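Local coordinates for protein torso (PDB 5AOQ) that serves as the receptor tyrosine kinase for prothoracicotropic hormone, whose binding stimulates MAPK signalling involved in starting metamorphosis, at residues E77-W82 against S122-E127; W82-L87 against F98-P103; F161-L166 against Y239-C244; N174-W179 against S212-N217. All coordinates share one frame; numbering follows the deposited sequence.

Contact 1. Residues E77-W82 against S122-E127; sequences EPSEHW and STYLDE
Trp82 and Leu125 are joined through their backbones in the first fibronectin type III domain of the receptor's extracellular region, where loop 77-82, leading into strand 83-88, passes close to strand 118-124. Leu125 N donates to Trp82 O over 2.9 Å. The bond is almost straight at the hydrogen (171°), although the donor stands 45° out of the carbonyl plane. The CA-H of Tyr124 leans on the same oxygen, adding a weaker contact beside the amide bond.

Tyr124 extends the contact along the loop. Its CB lies 4.1 Å from Trp82 O. Because CG is anti to the carbonyl carbon (chi1 -61°), the ring is laid alongside the loop, and CD1 and CE1 each come to 3.4 Å from Ser79 OG. CE1 also touches Ser79 CB, but CZ and OH run on past the serine, and OH ends 4.9 Å from Ser79 CB. A long, flat residue suits this place: its ring packs against Ser79, and its side chain also touches Gln83 and Gln132. Ser79 suits its own, since OG accepts from His81 N at 3.2 Å, closing an ST turn.

Just beyond Tyr124, CB and CD1 of Leu125 each lie 3.8 Å from Trp82 CB. Leu34 of helix 27-38 touches both residues, and Tyr37 meets the indole edge-to-face. His81, an exposed residue, meets Leu125 chiefly through CB, which rests 3.4 Å from Leu125 O.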
# COMPACT_ATOMS: atom_id res chain seq x y z
N GLU A 77 -18.70 -26.93 0.85
CA GLU A 77 -18.68 -28.05 1.78
C GLU A 77 -17.25 -28.24 2.27
O GLU A 77 -16.31 -28.06 1.49
CB GLU A 77 -19.21 -29.31 1.11
CG GLU A 77 -20.68 -29.21 0.73
CD GLU A 77 -21.21 -30.46 0.04
OE1 GLU A 77 -20.39 -31.25 -0.48
OE2 GLU A 77 -22.45 -30.64 0.02
N PRO A 78 -17.07 -28.59 3.55
CA PRO A 78 -15.72 -28.70 4.10
C PRO A 78 -14.89 -29.78 3.41
O PRO A 78 -15.28 -30.95 3.44
CB PRO A 78 -15.97 -29.05 5.58
CG PRO A 78 -17.31 -29.70 5.59
CD PRO A 78 -18.10 -29.00 4.52
N SER A 79 -13.78 -29.38 2.81
CA SER A 79 -12.92 -30.31 2.08
C SER A 79 -11.54 -30.42 2.71
O SER A 79 -10.99 -29.44 3.21
CB SER A 79 -12.78 -29.87 0.62
OG SER A 79 -11.90 -30.73 -0.08
N GLU A 80 -11.00 -31.63 2.69
CA GLU A 80 -9.66 -31.90 3.21
C GLU A 80 -8.60 -31.22 2.36
O GLU A 80 -7.50 -30.93 2.84
CB GLU A 80 -9.42 -33.40 3.28
CG GLU A 80 -9.53 -34.11 1.94
CD GLU A 80 -9.33 -35.61 2.05
OE1 GLU A 80 -9.15 -36.11 3.18
OE2 GLU A 80 -9.37 -36.29 1.00
N HIS A 81 -8.92 -30.97 1.10
CA HIS A 81 -7.98 -30.36 0.16
C HIS A 81 -8.23 -28.87 0.01
O HIS A 81 -9.27 -28.36 0.43
CB HIS A 81 -8.09 -31.03 -1.22
CG HIS A 81 -8.16 -32.52 -1.17
ND1 HIS A 81 -7.07 -33.31 -0.88
CD2 HIS A 81 -9.19 -33.37 -1.40
CE1 HIS A 81 -7.43 -34.58 -0.91
NE2 HIS A 81 -8.71 -34.65 -1.23
N TRP A 82 -7.27 -28.17 -0.58
CA TRP A 82 -7.45 -26.77 -0.94
C TRP A 82 -8.55 -26.67 -1.99
O TRP A 82 -8.81 -27.64 -2.70
CB TRP A 82 -6.15 -26.18 -1.49
CG TRP A 82 -5.26 -25.58 -0.46
CD1 TRP A 82 -4.34 -26.24 0.30
CD2 TRP A 82 -5.19 -24.21 -0.08
NE1 TRP A 82 -3.71 -25.36 1.14
CE2 TRP A 82 -4.21 -24.10 0.92
CE3 TRP A 82 -5.86 -23.05 -0.49
CZ2 TRP A 82 -3.89 -22.89 1.52
CZ3 TRP A 82 -5.54 -21.85 0.11
CH2 TRP A 82 -4.56 -21.78 1.10
N SER A 122 -15.36 -24.01 -9.68
CA SER A 122 -14.62 -24.49 -8.52
C SER A 122 -13.70 -25.67 -8.84
O SER A 122 -13.95 -26.42 -9.78
CB SER A 122 -15.59 -24.89 -7.40
OG SER A 122 -16.38 -26.00 -7.77
N THR A 123 -12.64 -25.83 -8.04
CA THR A 123 -11.71 -26.95 -8.19
C THR A 123 -11.10 -27.35 -6.86
O THR A 123 -10.95 -26.52 -5.96
CB THR A 123 -10.57 -26.60 -9.17
OG1 THR A 123 -11.11 -26.36 -10.47
CG2 THR A 123 -9.54 -27.71 -9.26
N TYR A 124 -10.76 -28.63 -6.73
CA TYR A 124 -9.99 -29.13 -5.60
C TYR A 124 -8.52 -29.30 -5.99
O TYR A 124 -8.21 -29.89 -7.02
CB TYR A 124 -10.55 -30.46 -5.10
CG TYR A 124 -11.98 -30.36 -4.61
CD1 TYR A 124 -12.25 -29.89 -3.33
CD2 TYR A 124 -13.05 -30.74 -5.41
CE1 TYR A 124 -13.55 -29.80 -2.87
CE2 TYR A 124 -14.35 -30.65 -4.95
CZ TYR A 124 -14.59 -30.18 -3.68
OH TYR A 124 -15.88 -30.08 -3.21
N LEU A 125 -7.63 -28.76 -5.16
CA LEU A 125 -6.19 -28.80 -5.44
C LEU A 125 -5.51 -30.00 -4.80
O LEU A 125 -5.89 -30.43 -3.71
CB LEU A 125 -5.53 -27.51 -4.95
CG LEU A 125 -5.70 -26.27 -5.82
CD1 LEU A 125 -5.34 -25.01 -5.05
CD2 LEU A 125 -4.84 -26.39 -7.07
N ASP A 126 -4.50 -30.53 -5.48
CA ASP A 126 -3.71 -31.63 -4.95
C ASP A 126 -2.68 -31.10 -3.96
O ASP A 126 -2.60 -29.89 -3.73
CB ASP A 126 -3.02 -32.40 -6.08
CG ASP A 126 -2.63 -33.81 -5.69
OD1 ASP A 126 -2.59 -34.11 -4.48
OD2 ASP A 126 -2.37 -34.62 -6.60
N GLU A 127 -1.90 -32.00 -3.38
CA GLU A 127 -0.81 -31.62 -2.49
C GLU A 127 0.22 -30.80 -3.25
O GLU A 127 0.82 -29.87 -2.70
CB GLU A 127 -0.16 -32.87 -1.88
CG GLU A 127 0.73 -32.60 -0.67
CD GLU A 127 2.09 -32.01 -1.04
OE1 GLU A 127 2.57 -32.25 -2.17
OE2 GLU A 127 2.66 -31.29 -0.20

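Contact 2. Residues W82-L87 against F98-P103; sequences WQLFIL and FTLIEP
Trp82 lays one face of its indole on the end of segment 98-103, where strands 83-88 and 98-101 form an antiparallel beta hairpin of the first fibronectin type III domain. Pro103 CD sits 3.5 Å from the centroid of the five-membered ring, almost on its normal, and Glu102 CA lies 3.8 Å from that of the six-membered ring. Both are CH-pi contacts, for which a broad electron-rich ring is well suited. Leu100 O lies at the indole's edge.

Gln83 forms a hydrogen-bonded pair with Ile101: Gln83 N gives to Ile101 O at 2.9 Å, and Ile101 N returns a bond to Gln83 O at 2.7 Å. Leu84 faces Leu100 in a non-hydrogen-bonded pair, its CD1 3.5 Å from Leu100 CD2. With CG anti to the backbone N (chi1 172°), Leu84 also brings CD1 to the ring of Phe98.

Phe85 pairs with Thr99 through two bonds of 2.8 Å, Phe85 N to Thr99 O and Thr99 N to Phe85 O. Its ring holds Thr99 O at the edge and reaches diagonally to Ile101, CE1 lying 3.5 Å from Ile101 CD1. Ile86 CG2 packs on Phe98 CB, the side chains crossing at about a right angle.

Thr99, whose side chain is about 10 Å from that of Lys204, a residue implicated in hormone binding, packs its methyl CG2 on Phe85 CB, while a small hydroxyl is compatible with its partly exposed place. Four backbone bonds tie the strands and their side-chain contacts are mainly apolar, so cohesion is directional in the main chain and largely hydrophobic beside it.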
# COMPACT_ATOMS: atom_id res chain seq x y z
N TRP A 82 -7.27 -28.17 -0.58
CA TRP A 82 -7.45 -26.77 -0.94
C TRP A 82 -8.55 -26.67 -1.99
O TRP A 82 -8.81 -27.64 -2.70
CB TRP A 82 -6.15 -26.18 -1.49
CG TRP A 82 -5.26 -25.58 -0.46
CD1 TRP A 82 -4.34 -26.24 0.30
CD2 TRP A 82 -5.19 -24.21 -0.08
NE1 TRP A 82 -3.71 -25.36 1.14
CE2 TRP A 82 -4.21 -24.10 0.92
CE3 TRP A 82 -5.86 -23.05 -0.49
CZ2 TRP A 82 -3.89 -22.89 1.52
CZ3 TRP A 82 -5.54 -21.85 0.11
CH2 TRP A 82 -4.56 -21.78 1.10
N GLN A 83 -9.19 -25.51 -2.08
CA GLN A 83 -10.18 -25.28 -3.12
C GLN A 83 -9.93 -23.98 -3.87
O GLN A 83 -9.72 -22.93 -3.26
CB GLN A 83 -11.59 -25.28 -2.53
CG GLN A 83 -11.97 -26.57 -1.82
CD GLN A 83 -13.41 -26.58 -1.36
OE1 GLN A 83 -13.71 -26.83 -0.19
NE2 GLN A 83 -14.33 -26.31 -2.29
N LEU A 84 -9.95 -24.06 -5.20
CA LEU A 84 -9.78 -22.90 -6.07
C LEU A 84 -11.10 -22.53 -6.72
O LEU A 84 -11.84 -23.39 -7.18
CB LEU A 84 -8.72 -23.17 -7.14
CG LEU A 84 -8.56 -22.11 -8.23
CD1 LEU A 84 -8.15 -20.76 -7.65
CD2 LEU A 84 -7.56 -22.57 -9.27
N PHE A 85 -11.38 -21.23 -6.74
CA PHE A 85 -12.61 -20.70 -7.33
C PHE A 85 -12.32 -19.56 -8.29
O PHE A 85 -11.46 -18.72 -8.01
CB PHE A 85 -13.57 -20.24 -6.24
CG PHE A 85 -13.93 -21.32 -5.28
CD1 PHE A 85 -13.08 -21.66 -4.24
CD2 PHE A 85 -15.12 -22.01 -5.42
CE1 PHE A 85 -13.40 -22.66 -3.36
CE2 PHE A 85 -15.45 -23.02 -4.54
CZ PHE A 85 -14.59 -23.34 -3.51
N ILE A 86 -13.03 -19.53 -9.41
CA ILE A 86 -12.87 -18.46 -10.39
C ILE A 86 -14.21 -17.95 -10.92
O ILE A 86 -15.20 -18.68 -10.92
CB ILE A 86 -12.02 -18.94 -11.60
CG1 ILE A 86 -12.69 -20.14 -12.27
CG2 ILE A 86 -10.61 -19.29 -11.14
CD1 ILE A 86 -12.05 -20.56 -13.57
N LEU A 87 -14.21 -16.69 -11.36
CA LEU A 87 -15.36 -16.07 -12.00
C LEU A 87 -15.13 -15.94 -13.50
O LEU A 87 -14.11 -15.39 -13.93
CB LEU A 87 -15.65 -14.69 -11.40
CG LEU A 87 -16.10 -14.63 -9.94
CD1 LEU A 87 -16.28 -13.18 -9.52
CD2 LEU A 87 -17.39 -15.41 -9.73
N PHE A 98 -10.40 -14.58 -8.92
CA PHE A 98 -10.32 -15.90 -8.31
C PHE A 98 -10.13 -15.83 -6.80
O PHE A 98 -9.80 -14.78 -6.26
CB PHE A 98 -9.16 -16.69 -8.93
CG PHE A 98 -7.81 -16.28 -8.41
CD1 PHE A 98 -7.14 -15.20 -8.96
CD2 PHE A 98 -7.22 -16.96 -7.36
CE1 PHE A 98 -5.91 -14.81 -8.49
CE2 PHE A 98 -5.98 -16.58 -6.88
CZ PHE A 98 -5.33 -15.50 -7.44
N THR A 99 -10.35 -16.96 -6.14
CA THR A 99 -10.06 -17.07 -4.71
C THR A 99 -9.75 -18.51 -4.32
O THR A 99 -10.28 -19.46 -4.90
CB THR A 99 -11.24 -16.56 -3.85
OG1 THR A 99 -10.86 -16.59 -2.47
CG2 THR A 99 -12.48 -17.42 -4.05
N LEU A 100 -8.86 -18.65 -3.34
CA LEU A 100 -8.42 -19.96 -2.86
C LEU A 100 -8.89 -20.23 -1.43
O LEU A 100 -8.39 -19.62 -0.48
CB LEU A 100 -6.89 -20.05 -2.92
CG LEU A 100 -6.32 -20.32 -4.30
CD1 LEU A 100 -4.85 -20.02 -4.31
CD2 LEU A 100 -6.55 -21.77 -4.69
N ILE A 101 -9.85 -21.14 -1.29
CA ILE A 101 -10.33 -21.52 0.03
C ILE A 101 -9.41 -22.57 0.65
O ILE A 101 -9.20 -23.65 0.09
CB ILE A 101 -11.78 -22.05 -0.02
CG1 ILE A 101 -12.73 -20.89 -0.35
CG2 ILE A 101 -12.17 -22.72 1.30
CD1 ILE A 101 -14.21 -21.24 -0.31
N GLU A 102 -8.86 -22.22 1.81
CA GLU A 102 -8.05 -23.11 2.62
C GLU A 102 -8.88 -24.31 3.09
O GLU A 102 -10.07 -24.16 3.35
CB GLU A 102 -7.48 -22.34 3.82
CG GLU A 102 -6.49 -23.11 4.68
CD GLU A 102 -6.01 -22.31 5.87
OE1 GLU A 102 -6.30 -21.10 5.93
OE2 GLU A 102 -5.33 -22.89 6.75
N PRO A 103 -8.26 -25.50 3.19
CA PRO A 103 -9.00 -26.69 3.63
C PRO A 103 -9.74 -26.50 4.96
O PRO A 103 -9.37 -25.62 5.74
CB PRO A 103 -7.91 -27.76 3.77
CG PRO A 103 -6.60 -27.02 3.72
CD PRO A 103 -6.86 -25.84 2.86

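Contact 3. Residues F161-L166 against Y239-C244; sequences FKYIIL and YKTPSC
Over one face of the Tyr163 ring lies Pro242, whose CD is 3.9 Å from the ring centroid and offset toward the rim on the CD2 side. This is a CH-pi contact, and the C-H groups of the compact proline ring suit it. At the edge of the same ring, near its plane, stands Tyr239 CD2, which Tyr163 OH approaches to 3.0 Å. The Phe161 ring in turn takes Tyr239 CB over a face, CZ and CB being 4.2 Å apart. The rings of Phe161 and Tyr239 themselves meet obliquely, with centroids 5.8 Å apart and planes at 35°.

These side chains bridge the two sheets of the second fibronectin type III domain. Strand 159-167 belongs to the three-stranded sheet and strand 233-240 to the four-stranded one; their backbones are too far apart to pair, with CA atoms of Tyr163 and Thr241 8.0 Å apart, so the gap is spanned by large side chains, mostly aromatic. Tyr163 has CG anti to its carbonyl carbon (chi1 -51°), which sends the phenol across to the facing strand. A serine in place of Tyr163 would probably open a gap between the sheets and strip Pro242 of the ring on which it lies.

Tyr239 is a tyrosine with a use for both its ends: the ring carbons receive Tyr163 and an edge-to-face contact with Phe177, while OH is hydrogen-bonded to Asn193. Thr241 brings CG2 to within 4.4 Å of Tyr163 CE1 and turns OG1 to Asp222 N and Val219 O. Further along, Pro242 touches Leu247, and Cys244 closes a disulfide with Cys250.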
# COMPACT_ATOMS: atom_id res chain seq x y z
N PHE A 161 -25.55 -2.74 22.39
CA PHE A 161 -24.16 -2.97 22.76
C PHE A 161 -24.00 -3.16 24.26
O PHE A 161 -24.77 -2.61 25.06
CB PHE A 161 -23.31 -1.80 22.29
CG PHE A 161 -23.97 -0.46 22.46
CD1 PHE A 161 -23.86 0.23 23.65
CD2 PHE A 161 -24.73 0.09 21.44
CE1 PHE A 161 -24.47 1.45 23.82
CE2 PHE A 161 -25.35 1.31 21.61
CZ PHE A 161 -25.22 2.00 22.80
N LYS A 162 -23.00 -3.94 24.64
CA LYS A 162 -22.69 -4.18 26.05
C LYS A 162 -21.19 -4.06 26.28
O LYS A 162 -20.40 -4.33 25.38
CB LYS A 162 -23.18 -5.56 26.49
CG LYS A 162 -24.69 -5.71 26.51
CD LYS A 162 -25.10 -7.11 26.93
CE LYS A 162 -26.61 -7.23 27.08
NZ LYS A 162 -27.04 -8.62 27.41
N TYR A 163 -20.81 -3.64 27.48
CA TYR A 163 -19.41 -3.46 27.83
C TYR A 163 -19.05 -4.23 29.08
O TYR A 163 -19.89 -4.47 29.94
CB TYR A 163 -19.11 -1.97 28.02
CG TYR A 163 -19.59 -1.12 26.87
CD1 TYR A 163 -18.79 -0.92 25.76
CD2 TYR A 163 -20.84 -0.54 26.89
CE1 TYR A 163 -19.22 -0.15 24.70
CE2 TYR A 163 -21.29 0.23 25.84
CZ TYR A 163 -20.47 0.42 24.75
OH TYR A 163 -20.91 1.19 23.70
N ILE A 164 -17.78 -4.61 29.17
CA ILE A 164 -17.26 -5.28 30.35
C ILE A 164 -15.87 -4.73 30.66
O ILE A 164 -14.98 -4.74 29.80
CB ILE A 164 -17.20 -6.81 30.15
CG1 ILE A 164 -18.61 -7.35 29.89
CG2 ILE A 164 -16.57 -7.48 31.37
CD1 ILE A 164 -18.67 -8.84 29.60
N ILE A 165 -15.71 -4.23 31.88
CA ILE A 165 -14.43 -3.75 32.35
C ILE A 165 -13.65 -4.90 32.98
O ILE A 165 -14.23 -5.77 33.63
CB ILE A 165 -14.59 -2.60 33.37
CG1 ILE A 165 -13.22 -2.03 33.75
CG2 ILE A 165 -15.35 -3.06 34.61
CD1 ILE A 165 -13.28 -0.73 34.53
N LEU A 166 -12.34 -4.89 32.77
CA LEU A 166 -11.47 -5.96 33.26
C LEU A 166 -10.25 -5.37 33.94
O LEU A 166 -9.72 -4.34 33.52
CB LEU A 166 -11.04 -6.88 32.11
CG LEU A 166 -12.19 -7.51 31.31
CD1 LEU A 166 -11.66 -8.19 30.06
CD2 LEU A 166 -12.97 -8.49 32.17
N TYR A 239 -21.80 6.31 19.55
CA TYR A 239 -22.04 5.79 20.89
C TYR A 239 -20.90 6.16 21.82
O TYR A 239 -19.75 6.25 21.39
CB TYR A 239 -22.23 4.27 20.85
CG TYR A 239 -20.97 3.51 20.50
CD1 TYR A 239 -20.62 3.28 19.18
CD2 TYR A 239 -20.14 3.02 21.50
CE1 TYR A 239 -19.47 2.58 18.86
CE2 TYR A 239 -18.99 2.32 21.19
CZ TYR A 239 -18.66 2.11 19.87
OH TYR A 239 -17.51 1.41 19.55
N LYS A 240 -21.22 6.35 23.10
CA LYS A 240 -20.23 6.75 24.09
C LYS A 240 -20.01 5.62 25.10
O LYS A 240 -20.97 5.02 25.58
CB LYS A 240 -20.67 8.03 24.80
CG LYS A 240 -19.63 8.65 25.72
CD LYS A 240 -20.16 9.91 26.38
CE LYS A 240 -19.10 10.57 27.26
NZ LYS A 240 -17.93 11.03 26.47
N THR A 241 -18.76 5.34 25.42
CA THR A 241 -18.44 4.31 26.40
C THR A 241 -18.82 4.78 27.80
O THR A 241 -18.63 5.95 28.14
CB THR A 241 -16.94 3.95 26.38
OG1 THR A 241 -16.15 5.12 26.62
CG2 THR A 241 -16.55 3.35 25.03
N PRO A 242 -19.37 3.86 28.62
CA PRO A 242 -19.93 4.26 29.92
C PRO A 242 -18.88 4.79 30.89
O PRO A 242 -17.68 4.60 30.69
CB PRO A 242 -20.53 2.95 30.45
CG PRO A 242 -19.74 1.88 29.79
CD PRO A 242 -19.42 2.41 28.42
N SER A 243 -19.35 5.46 31.94
CA SER A 243 -18.47 5.97 32.99
C SER A 243 -18.17 4.86 33.99
O SER A 243 -18.66 3.74 33.86
CB SER A 243 -19.12 7.16 33.70
OG SER A 243 -19.48 8.17 32.77
N CYS A 244 -17.37 5.18 35.00
CA CYS A 244 -16.96 4.19 35.99
C CYS A 244 -18.12 3.84 36.93
O CYS A 244 -18.27 2.69 37.34
CB CYS A 244 -15.77 4.70 36.79
SG CYS A 244 -15.04 3.50 37.94

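Contact 4. Residues N174-W179 against S212-N217; sequences NGKFVW and SFDVEN
Phe177 and Phe213 form a hydrogen-bonded pair zipping strands 171-179 and 212-218 antiparallel in the second fibronectin type III domain, which is involved in binding the PTTH dimer. Phe177 N gives to Phe213 O at 2.7 Å, and Phe213 N to Phe177 O at 2.8 Å. At the next hydrogen-bonded pair, Gly175 N gives to Val215 O at 2.8 Å, while the return bond from Val215 N to Gly175 O is weak. Glycine suits this position, because a CB would be crowded by the Phe177 ring.

Apolar contacts line the buried face. With CG anti to the carbonyl carbon (chi1 -62°), the Phe177 ring slants across to Val215, CE1 lying 3.3 Å from CG2, and holds Phe213 O at its edge. Trp179 CZ3 reaches Phe213 CB at 4.2 Å. An alanine in place of Phe177 would leave Val215 CG2 without its aromatic neighbour and is likely to open a core gap.

The face with Lys176 and Asp214 is mainly polar; these lie side by side, NZ 4.5 Å from OD1, too far for a salt bridge. Separately, Asn174 OD1 rests on Glu216 CB at 3.3 Å.

The Trp179 and Phe213 side chains lie about 9 Å from those of Asp190 and Lys204 respectively, residues implicated in hormone binding. Strand 159-167 pairs with the other side of strand 171-179. On the opposing sheet, Trp179 meets Phe189 edge-to-face and Phe213 touches Ile191 and Ile226.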
# COMPACT_ATOMS: atom_id res chain seq x y z
N ASN A 174 -13.73 -4.02 27.34
CA ASN A 174 -14.11 -4.78 26.14
C ASN A 174 -15.59 -4.56 25.84
O ASN A 174 -16.43 -4.65 26.73
CB ASN A 174 -13.82 -6.27 26.33
CG ASN A 174 -12.35 -6.61 26.17
OD1 ASN A 174 -11.60 -5.88 25.52
ND2 ASN A 174 -11.94 -7.72 26.76
N GLY A 175 -15.90 -4.28 24.58
CA GLY A 175 -17.26 -3.95 24.17
C GLY A 175 -17.79 -4.84 23.06
O GLY A 175 -17.18 -4.95 22.00
N LYS A 176 -18.94 -5.46 23.31
CA LYS A 176 -19.58 -6.34 22.34
C LYS A 176 -20.82 -5.68 21.74
O LYS A 176 -21.62 -5.07 22.46
CB LYS A 176 -19.95 -7.68 22.99
CG LYS A 176 -20.51 -8.71 22.01
CD LYS A 176 -20.76 -10.05 22.68
CE LYS A 176 -19.46 -10.75 23.08
NZ LYS A 176 -19.71 -12.10 23.63
N PHE A 177 -20.97 -5.82 20.42
CA PHE A 177 -22.02 -5.13 19.67
C PHE A 177 -22.88 -6.11 18.90
O PHE A 177 -22.38 -7.10 18.35
CB PHE A 177 -21.40 -4.12 18.70
CG PHE A 177 -20.61 -3.03 19.38
CD1 PHE A 177 -19.39 -3.30 19.97
CD2 PHE A 177 -21.09 -1.73 19.41
CE1 PHE A 177 -18.66 -2.31 20.59
CE2 PHE A 177 -20.37 -0.73 20.03
CZ PHE A 177 -19.15 -1.02 20.62
N VAL A 178 -24.18 -5.84 18.86
CA VAL A 178 -25.15 -6.69 18.16
C VAL A 178 -26.24 -5.81 17.55
O VAL A 178 -26.52 -4.72 18.04
CB VAL A 178 -25.77 -7.73 19.11
CG1 VAL A 178 -26.81 -8.58 18.39
CG2 VAL A 178 -24.70 -8.62 19.72
N TRP A 179 -26.86 -6.29 16.47
CA TRP A 179 -27.97 -5.57 15.84
C TRP A 179 -28.97 -6.53 15.20
O TRP A 179 -28.64 -7.68 14.91
CB TRP A 179 -27.43 -4.59 14.80
CG TRP A 179 -26.62 -5.24 13.71
CD1 TRP A 179 -27.04 -5.54 12.45
CD2 TRP A 179 -25.25 -5.65 13.79
NE1 TRP A 179 -26.01 -6.12 11.74
CE2 TRP A 179 -24.91 -6.20 12.54
CE3 TRP A 179 -24.28 -5.62 14.80
CZ2 TRP A 179 -23.64 -6.71 12.27
CZ3 TRP A 179 -23.02 -6.12 14.53
CH2 TRP A 179 -22.71 -6.66 13.27
N SER A 212 -22.52 -10.52 15.33
CA SER A 212 -21.98 -9.94 16.55
C SER A 212 -20.59 -9.41 16.29
O SER A 212 -19.83 -10.00 15.52
CB SER A 212 -21.96 -10.98 17.68
OG SER A 212 -21.12 -12.07 17.33
N PHE A 213 -20.25 -8.30 16.93
CA PHE A 213 -18.95 -7.67 16.73
C PHE A 213 -18.30 -7.31 18.06
O PHE A 213 -18.86 -6.57 18.85
CB PHE A 213 -19.09 -6.42 15.86
CG PHE A 213 -17.79 -5.73 15.58
CD1 PHE A 213 -16.85 -6.31 14.75
CD2 PHE A 213 -17.51 -4.49 16.14
CE1 PHE A 213 -15.65 -5.67 14.49
CE2 PHE A 213 -16.32 -3.85 15.88
CZ PHE A 213 -15.39 -4.44 15.05
N ASP A 214 -17.09 -7.84 18.27
CA ASP A 214 -16.35 -7.58 19.50
C ASP A 214 -15.42 -6.40 19.32
O ASP A 214 -14.91 -6.16 18.22
CB ASP A 214 -15.56 -8.82 19.92
CG ASP A 214 -16.42 -10.06 20.04
OD1 ASP A 214 -17.63 -9.91 20.34
OD2 ASP A 214 -15.90 -11.17 19.85
N VAL A 215 -15.20 -5.65 20.40
CA VAL A 215 -14.25 -4.55 20.40
C VAL A 215 -13.42 -4.59 21.68
O VAL A 215 -13.92 -4.95 22.74
CB VAL A 215 -14.96 -3.18 20.29
CG1 VAL A 215 -13.95 -2.05 20.26
CG2 VAL A 215 -15.83 -3.14 19.05
N GLU A 216 -12.15 -4.22 21.56
CA GLU A 216 -11.23 -4.23 22.69
C GLU A 216 -10.44 -2.94 22.80
O GLU A 216 -10.50 -2.08 21.91
CB GLU A 216 -10.27 -5.42 22.57
CG GLU A 216 -10.97 -6.76 22.42
CD GLU A 216 -9.99 -7.91 22.27
OE1 GLU A 216 -8.77 -7.68 22.40
OE2 GLU A 216 -10.45 -9.05 22.02
N ASN A 217 -9.71 -2.80 23.90
CA ASN A 217 -8.86 -1.64 24.15
C ASN A 217 -9.65 -0.34 24.24
O ASN A 217 -9.11 0.74 24.00
CB ASN A 217 -7.80 -1.53 23.06
CG ASN A 217 -7.16 -2.87 22.73
OD1 ASN A 217 -7.07 -3.75 23.59
ND2 ASN A 217 -6.72 -3.03 21.49

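How the contacts relate
Contacts 1 and 2 belong to the first fibronectin type III domain, contacts 3 and 4 to the second; the centres of contacts 1 and 3 are about 43 Å apart. Within each domain the pair touches directly: contacts 1 and 2 share Trp82 and one sheet, while neighbouring strands 159-167 and 171-179 link contacts 3 and 4. Contacts 2 and 4 are ladders of backbone bonds. Contact 2, with no fully exposed residue touching, is mostly apolar on both faces; contact 4 divides into a buried face and a mainly polar outer one carrying Lys176 and Asp214. Contacts 1 and 3 are partly buried, each with an exposed residue: one has a single backbone bond, the other joins sheets chiefly by aromatic and proline side chains, without a hydrogen bond between its segments.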